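Local coordinates for periplasmic sugar-binding domain protein (Pseudomonas fluorescens Pf-5, PDB 3H75) that probably binds a sugar or related carbohydrate in the periplasm, as a two-domain member of the bacterial solute-binding protein 2 family, at residues 12-17 / 41-46; 30-35 / 316-321; 144-149 / 174-179; 206-211 / 234-239; 273-278 / 321-326. All blocks are in the same frame, centred on the assembly; numbering follows the deposited sequence.

Contact 1: residues 12-17 / 41-46; sequences GNSTET and YAERDP. With SO4 (sulfate ion), chain B.
R44 meets E16 side-on: NE donates to E16 OE1 at 2.9 Å, and NH2 donates to E16 OE2 at 2.7 Å in a nearly straight bond (173°) lying in the guanidinium plane. Both carboxylate oxygens offer their syn lone pairs, while the anti lone pair of OE1 takes the backbone N of N13, so three N–H groups fix the rotation of this carboxylate. E16 reaches the arginine because CG stands anti to its backbone N (chi1 -177°) and the chain runs on extended. The outer edge of the guanidinium, NH1 and NH2, grips a sulfate ion that W19 also holds. With R44 cut back to an alanine, the E16 carboxylate is likely to lose its counter-charge and the sulfate part of its hold. The two segments are the loops that follow neighbouring parallel strands, 5-10 and 36-41, at the C-terminal edge of a Rossmann-like sheet, where periplasmic binding proteins usually place their ligand cleft. At the other end, E43 bends at chi2 (-64°) to bring its carboxylate to S14: OE1 accepts from S14 N at 2.9 Å, OE2 from S14 OG at 2.7 Å. S14 CA sits 3.7 Å from the centroid of the Y41 ring, a CH-pi contact squarely over the face.

Contact 2: residues 30-35 / 316-321; sequences ARDLGL and RVDFRG
D32, near the end of helix 17-33, reaches across to the short, weakly bonded helix at about 319-322. Its CB lies close to the plane of the F319 ring, at the ring's edge, 4.1 Å from F319 CD2. CG follows anti to the backbone N (chi1 -166°), a turn that carries the carboxylate out over the backbone of F319 and R320. There OD2 accepts a nearly straight hydrogen bond (169°) from R320 N at 2.7 Å, the donor arriving almost on the line of the C–O bond. F319 CB touches D32 OD2 at 3.3 Å. D318 brings a second carboxylate nearby, its OD1 being 3.9 Å from D32 OD2, so the two negative charges would be expected to disfavour each other somewhat.

Beside this polar point L33 packs crosswise on F319, with CG 4.0 Å from F319 CB, while its CD2 rests at 3.8 Å on the backbone N of R320. The R320 side chain bends at chi3 (-66°) and folds back over the C-terminal end of helix 17-33, near D32 O and the backbone of L33 and G34. One face of the F319 ring is covered by V317 CG1, and F25 meets the ring edge-to-face. An aspartate accepting from a backbone N–H near the start of such a helix resembles helix N-terminal capping, here supplied from a residue remote in sequence that joins helix 17-33 to helix 319-322.

Contact 3: residues 144-149 / 174-179; sequences HGIELL and HPQVHL
I146 is bonded to segment 174-179 through both its N and its O. I146 N donates to Q176 O at 2.9 Å, I146 O accepts from H178 N at 2.8 Å, and H178 O accepts from L148 N at 2.9 Å. The donor lies about 40° above the carbonyl plane in the last two bonds. The I146 carbonyl also receives a CA-H...O contact from V177 CA, and H178 O one from E147 CA. E147 O faces the other way, toward Q207 N and L208 N of strand 206-211.

Beyond the strand ends, Q176 stretches out (chi1 175°, chi2 173°) and its NE2 appears to donate to H144 O at 2.7 Å, though this nitrogen's position is less certain. On the face carrying E147 and H178, a water donates to E147 OE2 and lies 3.0 Å from H178 ND1, while E147 OE1 makes a salt bridge with R180. The opposite face is apolar: L148 CD2 meets V177 CG1 and L179 CD1, both at 3.9 Å, beneath L171 of helix 158-173. Strand 146-152, that helix and edge strand 177-184 form a beta-alpha-beta crossover unit, the repeating element of the Rossmann-like domains of periplasmic binding proteins.

Contact 4: residues 206-211 / 234-239; sequences TQLVWS and DLLFSG
L236 is bonded to strand 206-211 through both its N and its O: L236 N donates to Q207 O at 2.9 Å (173°), and L236 O accepts from V209 N at 2.8 Å. S238 N continues the parallel pairing to V209 O at 3.1 Å. Further along the pairing slackens, S211 N making only weak bonds to S238 O and S238 OG. A water takes up the slack, donating to V209 O and S238 O and accepting from S211 OG.

Around this core V209 and F237 run alongside each other off the same face of the sheet, with V209 CB 3.5 Å from F237 CD1 and both methyls near CD1 and CE1 of F237. F237 leans toward the valine because CG stands anti to its carbonyl carbon (chi1 -64°), and A220, M221 and A224 of helix 214-226 pack on it. Reducing F237 to an alanine would probably open a gap beside V209 and under these helix residues. L235 CD1 reaches V209 CG2 at 4.0 Å. Strand 206-211, helix 214-226 and strand 236-240 form a beta-alpha-beta unit. Backbone pairing and one water thus satisfy its central carbonyls, while helix 214-226 seals the V209 and F237 side.

Contact 5: residues 273-278 / 321-326; sequences LHDDAL and GLSAQG
D275 holds S323 and A324 with its two carboxylate oxygens, tying the end of helix 265-277 to an ST turn that follows helix 319-322. OD1 accepts from S323 OG at 2.7 Å, and OD2 accepts from the backbone N of A324 at 2.9 Å in a nearly straight bond (174°). Both donors come from the syn side but stand well out of the carboxylate plane. The methyl of A324 adds a touch on OD2, which also accepts from Y333 OH.

H274, which also brushes the serine hydroxyl, fixes the aspartate. This neighbour on the helix donates from ND1 to D275 OD1 at 2.9 Å, with that oxygen in the plane of the imidazole. The bond arrives on the anti side of the carboxylate, leaving the syn side to the serine, so OD1 takes two donors and rotation of the group is restrained. Such a cluster of donors would be expected to stabilise a negative charge on D275.

The serine is positioned likewise. With OG anti to its backbone N (chi1 175°), S323 presents the hydroxyl to D275 while the same oxygen accepts from Q325 N at 3.1 Å, the bond that defines the ST turn. At the exposed edge of the contact, the extended Q325 side chain crosses L278 obliquely, where Q325 NE2 lies 3.6 Å from L278 CD1.

Four of the contacts form two pairs, one in each domain-sized half of the chain. Contacts 2 and 5 share G321 and helix 319-322, with centres about 10 Å apart; they meet where L33 O lies 3.4 Å from H274 CD2. Contacts 3 and 4 belong to the other sheet, their centres about 12 Å apart, and are joined through neighbouring strands 146-152 and 206-211, as in the approach of L149 O to W210 N. Contact 1 lies at the other end of helix 17-33 from contact 2, about 25 Å from it and 27 Å from contact 4 by centres. It binds a sulfate through R44 and has a glycerol about 4 Å from the E16 side chain, both probably from the crystallisation liquor.

Contact 1: residues 12-17 / 41-46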
# COMPACT_ATOMS: atom_id res chain seq x y z
N GLY A 12 -7.97 5.34 6.07
CA GLY A 12 -9.10 4.64 5.47
C GLY A 12 -10.36 4.52 6.29
O GLY A 12 -10.50 5.13 7.35
N ASN A 13 -11.31 3.74 5.77
CA ASN A 13 -12.56 3.49 6.47
C ASN A 13 -12.30 2.31 7.41
O ASN A 13 -11.44 1.47 7.15
CB ASN A 13 -13.68 3.13 5.49
CG ASN A 13 -14.09 4.30 4.62
OD1 ASN A 13 -14.16 5.44 5.08
ND2 ASN A 13 -14.37 4.03 3.35
N SER A 14 -13.06 2.25 8.50
CA SER A 14 -12.89 1.18 9.47
C SER A 14 -13.39 -0.16 8.93
O SER A 14 -13.29 -1.19 9.61
CB SER A 14 -13.59 1.53 10.79
OG SER A 14 -14.89 2.05 10.57
N THR A 15 -13.91 -0.15 7.71
CA THR A 15 -14.40 -1.36 7.05
C THR A 15 -13.67 -1.55 5.73
O THR A 15 -14.01 -2.44 4.95
CB THR A 15 -15.92 -1.26 6.75
OG1 THR A 15 -16.19 -0.06 6.03
CG2 THR A 15 -16.71 -1.26 8.05
N GLU A 16 -12.66 -0.71 5.48
CA GLU A 16 -11.89 -0.79 4.24
C GLU A 16 -10.86 -1.92 4.36
O GLU A 16 -9.93 -1.83 5.16
CB GLU A 16 -11.21 0.54 3.97
CG GLU A 16 -10.44 0.60 2.66
CD GLU A 16 -9.96 2.00 2.33
OE1 GLU A 16 -10.33 2.96 3.04
OE2 GLU A 16 -9.20 2.14 1.35
N THR A 17 -11.03 -2.96 3.55
CA THR A 17 -10.15 -4.12 3.63
C THR A 17 -8.66 -3.88 3.81
O THR A 17 -8.06 -4.40 4.75
CB THR A 17 -10.37 -5.04 2.42
OG1 THR A 17 -11.77 -5.35 2.32
CG2 THR A 17 -9.60 -6.34 2.59
N TYR A 41 -9.38 6.04 12.91
CA TYR A 41 -9.74 6.04 11.49
C TYR A 41 -10.29 7.38 11.03
O TYR A 41 -11.09 8.00 11.72
CB TYR A 41 -10.78 4.95 11.21
CG TYR A 41 -10.22 3.55 11.11
CD1 TYR A 41 -9.66 3.09 9.92
CD2 TYR A 41 -10.24 2.69 12.21
CE1 TYR A 41 -9.14 1.80 9.83
CE2 TYR A 41 -9.72 1.40 12.13
CZ TYR A 41 -9.17 0.96 10.93
OH TYR A 41 -8.68 -0.31 10.82
N ALA A 42 -9.87 7.82 9.85
CA ALA A 42 -10.37 9.08 9.30
C ALA A 42 -11.68 8.87 8.57
O ALA A 42 -12.40 9.82 8.29
CB ALA A 42 -9.35 9.67 8.35
N GLU A 43 -11.99 7.61 8.26
CA GLU A 43 -13.18 7.24 7.50
C GLU A 43 -13.16 7.99 6.17
O GLU A 43 -14.16 8.57 5.71
CB GLU A 43 -14.47 7.52 8.30
CG GLU A 43 -14.52 6.84 9.68
CD GLU A 43 -14.52 5.31 9.64
OE1 GLU A 43 -14.51 4.73 8.54
OE2 GLU A 43 -14.53 4.70 10.73
N ARG A 44 -11.97 7.99 5.57
CA ARG A 44 -11.71 8.60 4.28
C ARG A 44 -11.94 10.09 4.08
O ARG A 44 -12.24 10.54 2.98
CB ARG A 44 -12.43 7.80 3.19
CG ARG A 44 -11.73 6.48 2.83
CD ARG A 44 -10.34 6.75 2.29
NE ARG A 44 -9.60 5.55 1.91
CZ ARG A 44 -8.36 5.58 1.41
NH1 ARG A 44 -7.75 6.74 1.25
NH2 ARG A 44 -7.75 4.45 1.07
N ASP A 45 -11.80 10.86 5.16
CA ASP A 45 -11.91 12.31 5.08
C ASP A 45 -10.63 12.81 5.75
O ASP A 45 -10.51 12.78 6.97
CB ASP A 45 -13.12 12.83 5.85
CG ASP A 45 -13.27 14.34 5.73
OD1 ASP A 45 -12.28 15.01 5.37
OD2 ASP A 45 -14.38 14.87 6.00
N PRO A 46 -9.65 13.26 4.95
CA PRO A 46 -8.38 13.75 5.50
C PRO A 46 -8.52 14.83 6.56
O PRO A 46 -7.67 14.96 7.44
CB PRO A 46 -7.64 14.25 4.26
CG PRO A 46 -8.11 13.30 3.21
CD PRO A 46 -9.60 13.25 3.48
S SO4 B . -4.21 5.97 0.61
O1 SO4 B . -3.11 5.76 -0.35
O2 SO4 B . -4.91 4.70 0.83
O3 SO4 B . -3.62 6.44 1.88
O4 SO4 B . -5.15 6.98 0.07

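Contact 2: residues 30-35 / 316-321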
# COMPACT_ATOMS: atom_id res chain seq x y z
N ALA A 30 1.89 -4.74 18.09
CA ALA A 30 1.77 -4.02 19.35
C ALA A 30 1.67 -4.99 20.53
O ALA A 30 2.29 -4.77 21.58
CB ALA A 30 0.54 -3.10 19.33
N ARG A 31 0.88 -6.05 20.37
CA ARG A 31 0.73 -7.03 21.43
C ARG A 31 2.04 -7.75 21.73
O ARG A 31 2.41 -7.93 22.89
CB ARG A 31 -0.35 -8.06 21.06
CG ARG A 31 -1.77 -7.52 21.07
CD ARG A 31 -2.78 -8.65 20.97
NE ARG A 31 -2.75 -9.33 19.67
CZ ARG A 31 -3.32 -8.86 18.57
NH1 ARG A 31 -3.97 -7.70 18.59
NH2 ARG A 31 -3.24 -9.54 17.43
N ASP A 32 2.73 -8.16 20.68
CA ASP A 32 3.99 -8.88 20.83
C ASP A 32 5.12 -8.00 21.36
O ASP A 32 5.98 -8.47 22.10
CB ASP A 32 4.40 -9.49 19.48
CG ASP A 32 5.50 -10.53 19.62
OD1 ASP A 32 5.35 -11.45 20.45
OD2 ASP A 32 6.51 -10.43 18.90
N LEU A 33 5.10 -6.71 21.00
CA LEU A 33 6.13 -5.77 21.42
C LEU A 33 5.84 -5.07 22.75
O LEU A 33 6.69 -4.33 23.27
CB LEU A 33 6.34 -4.72 20.33
CG LEU A 33 6.87 -5.24 18.99
CD1 LEU A 33 6.73 -4.16 17.93
CD2 LEU A 33 8.32 -5.67 19.14
N GLY A 34 4.65 -5.28 23.30
CA GLY A 34 4.29 -4.65 24.56
C GLY A 34 4.11 -3.16 24.42
O GLY A 34 4.49 -2.39 25.31
N LEU A 35 3.53 -2.74 23.30
CA LEU A 35 3.28 -1.33 23.04
C LEU A 35 1.81 -1.00 23.23
O LEU A 35 0.94 -1.84 22.99
CB LEU A 35 3.69 -0.96 21.61
CG LEU A 35 5.15 -1.12 21.17
CD1 LEU A 35 5.29 -0.75 19.70
CD2 LEU A 35 6.04 -0.25 22.03
N ARG A 316 1.56 -14.98 13.23
CA ARG A 316 2.66 -15.90 12.93
C ARG A 316 4.00 -15.20 12.81
O ARG A 316 5.01 -15.82 12.45
CB ARG A 316 2.36 -16.66 11.64
CG ARG A 316 1.17 -17.60 11.74
CD ARG A 316 0.86 -18.23 10.39
NE ARG A 316 1.99 -18.97 9.84
CZ ARG A 316 2.55 -20.03 10.41
NH1 ARG A 316 2.08 -20.49 11.56
NH2 ARG A 316 3.58 -20.63 9.83
N VAL A 317 4.03 -13.90 13.10
CA VAL A 317 5.25 -13.13 13.02
C VAL A 317 5.85 -12.87 14.40
O VAL A 317 5.15 -12.44 15.31
CB VAL A 317 5.00 -11.77 12.32
CG1 VAL A 317 6.30 -10.98 12.22
CG2 VAL A 317 4.42 -12.00 10.94
N ASP A 318 7.14 -13.14 14.54
CA ASP A 318 7.82 -12.92 15.81
C ASP A 318 8.42 -11.52 15.80
O ASP A 318 9.60 -11.34 15.52
CB ASP A 318 8.91 -13.97 16.02
CG ASP A 318 9.74 -13.71 17.26
OD1 ASP A 318 9.16 -13.25 18.27
OD2 ASP A 318 10.96 -13.97 17.23
N PHE A 319 7.58 -10.54 16.11
CA PHE A 319 8.01 -9.14 16.12
C PHE A 319 9.11 -8.86 17.14
O PHE A 319 10.11 -8.23 16.81
CB PHE A 319 6.80 -8.25 16.39
CG PHE A 319 5.78 -8.26 15.28
CD1 PHE A 319 6.00 -7.54 14.11
CD2 PHE A 319 4.62 -9.00 15.40
CE1 PHE A 319 5.07 -7.55 13.07
CE2 PHE A 319 3.67 -9.02 14.37
CZ PHE A 319 3.90 -8.29 13.20
N ARG A 320 8.93 -9.33 18.37
CA ARG A 320 9.94 -9.09 19.40
C ARG A 320 11.28 -9.62 18.89
O ARG A 320 12.33 -9.05 19.19
CB ARG A 320 9.56 -9.79 20.71
CG ARG A 320 10.47 -9.44 21.87
CD ARG A 320 9.96 -10.03 23.18
NE ARG A 320 8.69 -9.44 23.60
CZ ARG A 320 8.54 -8.17 23.98
NH1 ARG A 320 9.58 -7.35 23.99
NH2 ARG A 320 7.34 -7.73 24.34
N GLY A 321 11.23 -10.69 18.11
CA GLY A 321 12.45 -11.26 17.56
C GLY A 321 13.11 -10.38 16.52
O GLY A 321 14.30 -10.53 16.22

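Contact 3: residues 144-149 / 174-179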
# COMPACT_ATOMS: atom_id res chain seq x y z
N HIS A 144 0.18 -3.98 -34.89
CA HIS A 144 -0.94 -3.94 -33.96
C HIS A 144 -0.51 -3.32 -32.65
O HIS A 144 0.56 -3.62 -32.13
CB HIS A 144 -1.45 -5.35 -33.68
CG HIS A 144 -1.70 -6.16 -34.91
ND1 HIS A 144 -0.79 -6.26 -35.93
CD2 HIS A 144 -2.74 -6.96 -35.26
CE1 HIS A 144 -1.25 -7.08 -36.86
NE2 HIS A 144 -2.44 -7.51 -36.48
N GLY A 145 -1.35 -2.44 -32.12
CA GLY A 145 -1.02 -1.83 -30.85
C GLY A 145 -1.62 -2.69 -29.76
O GLY A 145 -2.39 -3.61 -30.04
N ILE A 146 -1.25 -2.41 -28.52
CA ILE A 146 -1.78 -3.13 -27.37
C ILE A 146 -2.50 -2.06 -26.57
O ILE A 146 -1.87 -1.27 -25.88
CB ILE A 146 -0.65 -3.74 -26.51
CG1 ILE A 146 0.09 -4.83 -27.30
CG2 ILE A 146 -1.24 -4.33 -25.22
CD1 ILE A 146 1.30 -5.41 -26.57
N GLU A 147 -3.83 -2.02 -26.67
CA GLU A 147 -4.59 -1.00 -25.97
C GLU A 147 -4.75 -1.29 -24.49
O GLU A 147 -5.05 -2.41 -24.08
CB GLU A 147 -5.93 -0.78 -26.68
CG GLU A 147 -5.68 -0.31 -28.11
CD GLU A 147 -6.86 0.41 -28.74
OE1 GLU A 147 -7.88 0.62 -28.06
OE2 GLU A 147 -6.75 0.76 -29.94
N LEU A 148 -4.54 -0.24 -23.71
CA LEU A 148 -4.56 -0.29 -22.25
C LEU A 148 -5.47 0.74 -21.59
O LEU A 148 -5.58 1.87 -22.07
CB LEU A 148 -3.14 -0.06 -21.75
CG LEU A 148 -2.91 0.29 -20.28
CD1 LEU A 148 -2.96 -0.97 -19.43
CD2 LEU A 148 -1.55 0.97 -20.13
N LEU A 149 -6.10 0.34 -20.49
CA LEU A 149 -6.92 1.24 -19.70
C LEU A 149 -6.25 1.25 -18.34
O LEU A 149 -5.74 0.21 -17.89
CB LEU A 149 -8.36 0.72 -19.55
CG LEU A 149 -9.24 0.76 -20.80
CD1 LEU A 149 -10.60 0.14 -20.49
CD2 LEU A 149 -9.41 2.20 -21.28
N HIS A 174 7.71 0.88 -23.77
CA HIS A 174 6.90 0.05 -24.66
C HIS A 174 5.92 0.87 -25.50
O HIS A 174 4.72 0.90 -25.23
CB HIS A 174 6.14 -0.99 -23.83
CG HIS A 174 7.04 -1.94 -23.11
ND1 HIS A 174 7.60 -3.04 -23.72
CD2 HIS A 174 7.56 -1.90 -21.86
CE1 HIS A 174 8.41 -3.65 -22.87
NE2 HIS A 174 8.41 -2.97 -21.74
N PRO A 175 6.43 1.55 -26.53
CA PRO A 175 5.58 2.37 -27.40
C PRO A 175 4.43 1.62 -28.08
O PRO A 175 3.47 2.24 -28.54
CB PRO A 175 6.57 2.97 -28.40
CG PRO A 175 7.70 1.99 -28.41
CD PRO A 175 7.84 1.60 -26.97
N GLN A 176 4.51 0.29 -28.13
CA GLN A 176 3.43 -0.49 -28.74
C GLN A 176 2.18 -0.46 -27.87
O GLN A 176 1.07 -0.68 -28.35
CB GLN A 176 3.88 -1.94 -28.97
CG GLN A 176 2.76 -2.83 -29.50
CD GLN A 176 3.24 -4.22 -29.87
OE1 GLN A 176 3.94 -4.88 -29.10
NE2 GLN A 176 2.85 -4.68 -31.05
N VAL A 177 2.36 -0.19 -26.58
CA VAL A 177 1.24 -0.11 -25.66
C VAL A 177 0.61 1.27 -25.78
O VAL A 177 1.29 2.29 -25.67
CB VAL A 177 1.68 -0.34 -24.19
CG1 VAL A 177 0.48 -0.21 -23.26
CG2 VAL A 177 2.31 -1.73 -24.05
N HIS A 178 -0.70 1.30 -26.02
CA HIS A 178 -1.40 2.57 -26.17
C HIS A 178 -2.39 2.80 -25.04
O HIS A 178 -3.45 2.17 -25.00
CB HIS A 178 -2.12 2.59 -27.51
CG HIS A 178 -1.20 2.40 -28.68
ND1 HIS A 178 -1.65 1.97 -29.91
CD2 HIS A 178 0.13 2.58 -28.80
CE1 HIS A 178 -0.62 1.89 -30.74
NE2 HIS A 178 0.47 2.25 -30.09
N LEU A 179 -2.04 3.68 -24.11
CA LEU A 179 -2.91 4.00 -23.00
C LEU A 179 -4.05 4.84 -23.57
O LEU A 179 -3.85 6.01 -23.92
CB LEU A 179 -2.15 4.81 -21.94
CG LEU A 179 -2.97 5.39 -20.79
CD1 LEU A 179 -3.59 4.28 -19.97
CD2 LEU A 179 -2.07 6.25 -19.92
O HOH W 1 -4.61 2.60 -30.15

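Contact 4: residues 206-211 / 234-239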
# COMPACT_ATOMS: atom_id res chain seq x y z
N THR A 206 -9.18 -2.92 -26.07
CA THR A 206 -8.42 -3.00 -24.83
C THR A 206 -8.09 -4.45 -24.49
O THR A 206 -8.97 -5.32 -24.50
CB THR A 206 -9.20 -2.39 -23.64
OG1 THR A 206 -9.43 -0.99 -23.89
CG2 THR A 206 -8.41 -2.54 -22.33
N GLN A 207 -6.82 -4.72 -24.20
CA GLN A 207 -6.40 -6.07 -23.84
C GLN A 207 -5.79 -6.07 -22.44
O GLN A 207 -5.65 -7.12 -21.83
CB GLN A 207 -5.35 -6.61 -24.81
CG GLN A 207 -5.84 -6.75 -26.24
CD GLN A 207 -4.79 -7.38 -27.12
OE1 GLN A 207 -4.62 -8.61 -27.13
NE2 GLN A 207 -4.06 -6.56 -27.86
N LEU A 208 -5.41 -4.89 -21.96
CA LEU A 208 -4.80 -4.78 -20.64
C LEU A 208 -5.47 -3.73 -19.77
O LEU A 208 -5.82 -2.66 -20.25
CB LEU A 208 -3.32 -4.42 -20.76
CG LEU A 208 -2.39 -5.33 -21.55
CD1 LEU A 208 -1.00 -4.68 -21.60
CD2 LEU A 208 -2.34 -6.72 -20.91
N VAL A 209 -5.65 -4.05 -18.49
CA VAL A 209 -6.23 -3.11 -17.54
C VAL A 209 -5.34 -3.06 -16.30
O VAL A 209 -5.24 -4.02 -15.54
CB VAL A 209 -7.66 -3.52 -17.11
CG1 VAL A 209 -8.22 -2.50 -16.11
CG2 VAL A 209 -8.56 -3.60 -18.34
N TRP A 210 -4.66 -1.93 -16.14
CA TRP A 210 -3.76 -1.68 -15.01
C TRP A 210 -4.60 -0.95 -13.95
O TRP A 210 -5.26 0.03 -14.27
CB TRP A 210 -2.63 -0.76 -15.49
CG TRP A 210 -1.58 -0.35 -14.48
CD1 TRP A 210 -0.33 -0.88 -14.34
CD2 TRP A 210 -1.64 0.77 -13.58
NE1 TRP A 210 0.40 -0.16 -13.42
CE2 TRP A 210 -0.39 0.86 -12.94
CE3 TRP A 210 -2.64 1.70 -13.25
CZ2 TRP A 210 -0.09 1.85 -11.99
CZ3 TRP A 210 -2.35 2.69 -12.31
CH2 TRP A 210 -1.08 2.76 -11.69
N SER A 211 -4.58 -1.45 -12.72
CA SER A 211 -5.31 -0.81 -11.62
C SER A 211 -4.39 -0.57 -10.43
O SER A 211 -3.61 -1.45 -10.06
CB SER A 211 -6.49 -1.67 -11.16
OG SER A 211 -7.51 -1.70 -12.14
N ASP A 234 -8.74 -13.19 -22.36
CA ASP A 234 -8.65 -12.22 -23.45
C ASP A 234 -8.47 -10.78 -22.98
O ASP A 234 -8.28 -9.87 -23.78
CB ASP A 234 -9.88 -12.32 -24.36
CG ASP A 234 -11.18 -12.10 -23.61
OD1 ASP A 234 -11.36 -11.02 -23.02
OD2 ASP A 234 -12.03 -13.02 -23.63
N LEU A 235 -8.53 -10.58 -21.67
CA LEU A 235 -8.38 -9.26 -21.07
C LEU A 235 -7.64 -9.48 -19.76
O LEU A 235 -8.13 -10.18 -18.88
CB LEU A 235 -9.75 -8.64 -20.82
CG LEU A 235 -9.82 -7.20 -20.29
CD1 LEU A 235 -9.07 -6.26 -21.23
CD2 LEU A 235 -11.28 -6.78 -20.15
N LEU A 236 -6.45 -8.90 -19.63
CA LEU A 236 -5.64 -9.10 -18.43
C LEU A 236 -5.65 -7.92 -17.48
O LEU A 236 -5.45 -6.77 -17.89
CB LEU A 236 -4.21 -9.45 -18.83
CG LEU A 236 -4.08 -10.57 -19.87
CD1 LEU A 236 -2.62 -10.98 -19.99
CD2 LEU A 236 -4.94 -11.78 -19.48
N PHE A 237 -5.84 -8.22 -16.20
CA PHE A 237 -5.92 -7.23 -15.12
C PHE A 237 -4.82 -7.35 -14.08
O PHE A 237 -4.38 -8.45 -13.74
CB PHE A 237 -7.25 -7.40 -14.37
CG PHE A 237 -8.46 -7.13 -15.19
CD1 PHE A 237 -9.13 -5.92 -15.06
CD2 PHE A 237 -8.95 -8.08 -16.09
CE1 PHE A 237 -10.28 -5.65 -15.80
CE2 PHE A 237 -10.09 -7.82 -16.84
CZ PHE A 237 -10.76 -6.61 -16.69
N SER A 238 -4.40 -6.20 -13.56
CA SER A 238 -3.41 -6.15 -12.49
C SER A 238 -4.02 -5.37 -11.32
O SER A 238 -4.93 -4.56 -11.50
CB SER A 238 -2.13 -5.45 -12.95
OG SER A 238 -2.33 -4.05 -13.13
N GLY A 239 -3.50 -5.62 -10.12
CA GLY A 239 -3.98 -4.92 -8.95
C GLY A 239 -2.95 -4.90 -7.83
O GLY A 239 -1.92 -5.57 -7.92
O HOH W 2 -6.79 -10.39 -25.98
O HOH W 3 -6.99 -4.06 -13.25

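Contact 5: residues 273-278 / 321-326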
# COMPACT_ATOMS: atom_id res chain seq x y z
N LEU A 273 9.84 1.84 16.06
CA LEU A 273 9.52 2.77 17.13
C LEU A 273 9.81 2.14 18.49
O LEU A 273 10.28 2.81 19.41
CB LEU A 273 8.06 3.22 17.06
CG LEU A 273 7.73 4.05 15.81
CD1 LEU A 273 6.29 4.52 15.88
CD2 LEU A 273 8.68 5.24 15.73
N HIS A 274 9.53 0.85 18.60
CA HIS A 274 9.80 0.12 19.83
C HIS A 274 11.29 0.25 20.15
O HIS A 274 11.67 0.52 21.29
CB HIS A 274 9.42 -1.35 19.65
CG HIS A 274 9.98 -2.27 20.69
ND1 HIS A 274 11.27 -2.73 20.66
CD2 HIS A 274 9.40 -2.83 21.78
CE1 HIS A 274 11.48 -3.54 21.68
NE2 HIS A 274 10.36 -3.62 22.38
N ASP A 275 12.12 0.08 19.13
CA ASP A 275 13.56 0.17 19.31
C ASP A 275 14.01 1.60 19.57
O ASP A 275 14.93 1.83 20.35
CB ASP A 275 14.28 -0.41 18.09
CG ASP A 275 14.22 -1.93 18.06
OD1 ASP A 275 13.62 -2.52 18.98
OD2 ASP A 275 14.77 -2.53 17.11
N ASP A 276 13.36 2.57 18.93
CA ASP A 276 13.74 3.97 19.14
C ASP A 276 13.54 4.33 20.61
O ASP A 276 14.37 5.03 21.20
CB ASP A 276 12.89 4.91 18.29
CG ASP A 276 13.22 6.37 18.55
OD1 ASP A 276 14.30 6.82 18.11
OD2 ASP A 276 12.41 7.06 19.21
N ALA A 277 12.45 3.87 21.20
CA ALA A 277 12.14 4.15 22.59
C ALA A 277 13.19 3.54 23.51
O ALA A 277 13.42 4.03 24.61
CB ALA A 277 10.76 3.62 22.95
N LEU A 278 13.83 2.47 23.05
CA LEU A 278 14.86 1.80 23.84
C LEU A 278 16.23 2.42 23.61
O LEU A 278 17.21 2.02 24.23
CB LEU A 278 14.91 0.31 23.49
CG LEU A 278 13.71 -0.52 23.96
CD1 LEU A 278 13.82 -1.94 23.44
CD2 LEU A 278 13.65 -0.51 25.48
N GLY A 321 11.23 -10.69 18.11
CA GLY A 321 12.45 -11.26 17.56
C GLY A 321 13.11 -10.38 16.52
O GLY A 321 14.30 -10.53 16.22
N LEU A 322 12.35 -9.45 15.96
CA LEU A 322 12.87 -8.54 14.95
C LEU A 322 13.57 -7.35 15.60
O LEU A 322 14.34 -6.64 14.95
CB LEU A 322 11.75 -8.04 14.04
CG LEU A 322 11.08 -9.10 13.18
CD1 LEU A 322 9.94 -8.48 12.39
CD2 LEU A 322 12.10 -9.72 12.23
N SER A 323 13.30 -7.14 16.88
CA SER A 323 13.92 -6.03 17.61
C SER A 323 15.43 -6.19 17.60
O SER A 323 15.96 -7.30 17.68
CB SER A 323 13.41 -6.00 19.05
OG SER A 323 14.10 -5.00 19.79
N ALA A 324 16.13 -5.06 17.51
CA ALA A 324 17.59 -5.07 17.51
C ALA A 324 18.12 -5.24 18.93
O ALA A 324 19.33 -5.32 19.13
CB ALA A 324 18.11 -3.78 16.90
N GLN A 325 17.22 -5.30 19.90
CA GLN A 325 17.60 -5.46 21.30
C GLN A 325 18.37 -6.76 21.53
O GLN A 325 17.87 -7.85 21.20
CB GLN A 325 16.36 -5.44 22.20
CG GLN A 325 16.67 -5.51 23.68
CD GLN A 325 15.43 -5.74 24.53
OE1 GLN A 325 14.80 -6.79 24.45
NE2 GLN A 325 15.08 -4.75 25.34
N GLY A 326 19.57 -6.65 22.09
CA GLY A 326 20.38 -7.81 22.36
C GLY A 326 20.89 -8.48 21.10
O GLY A 326 21.36 -9.62 21.13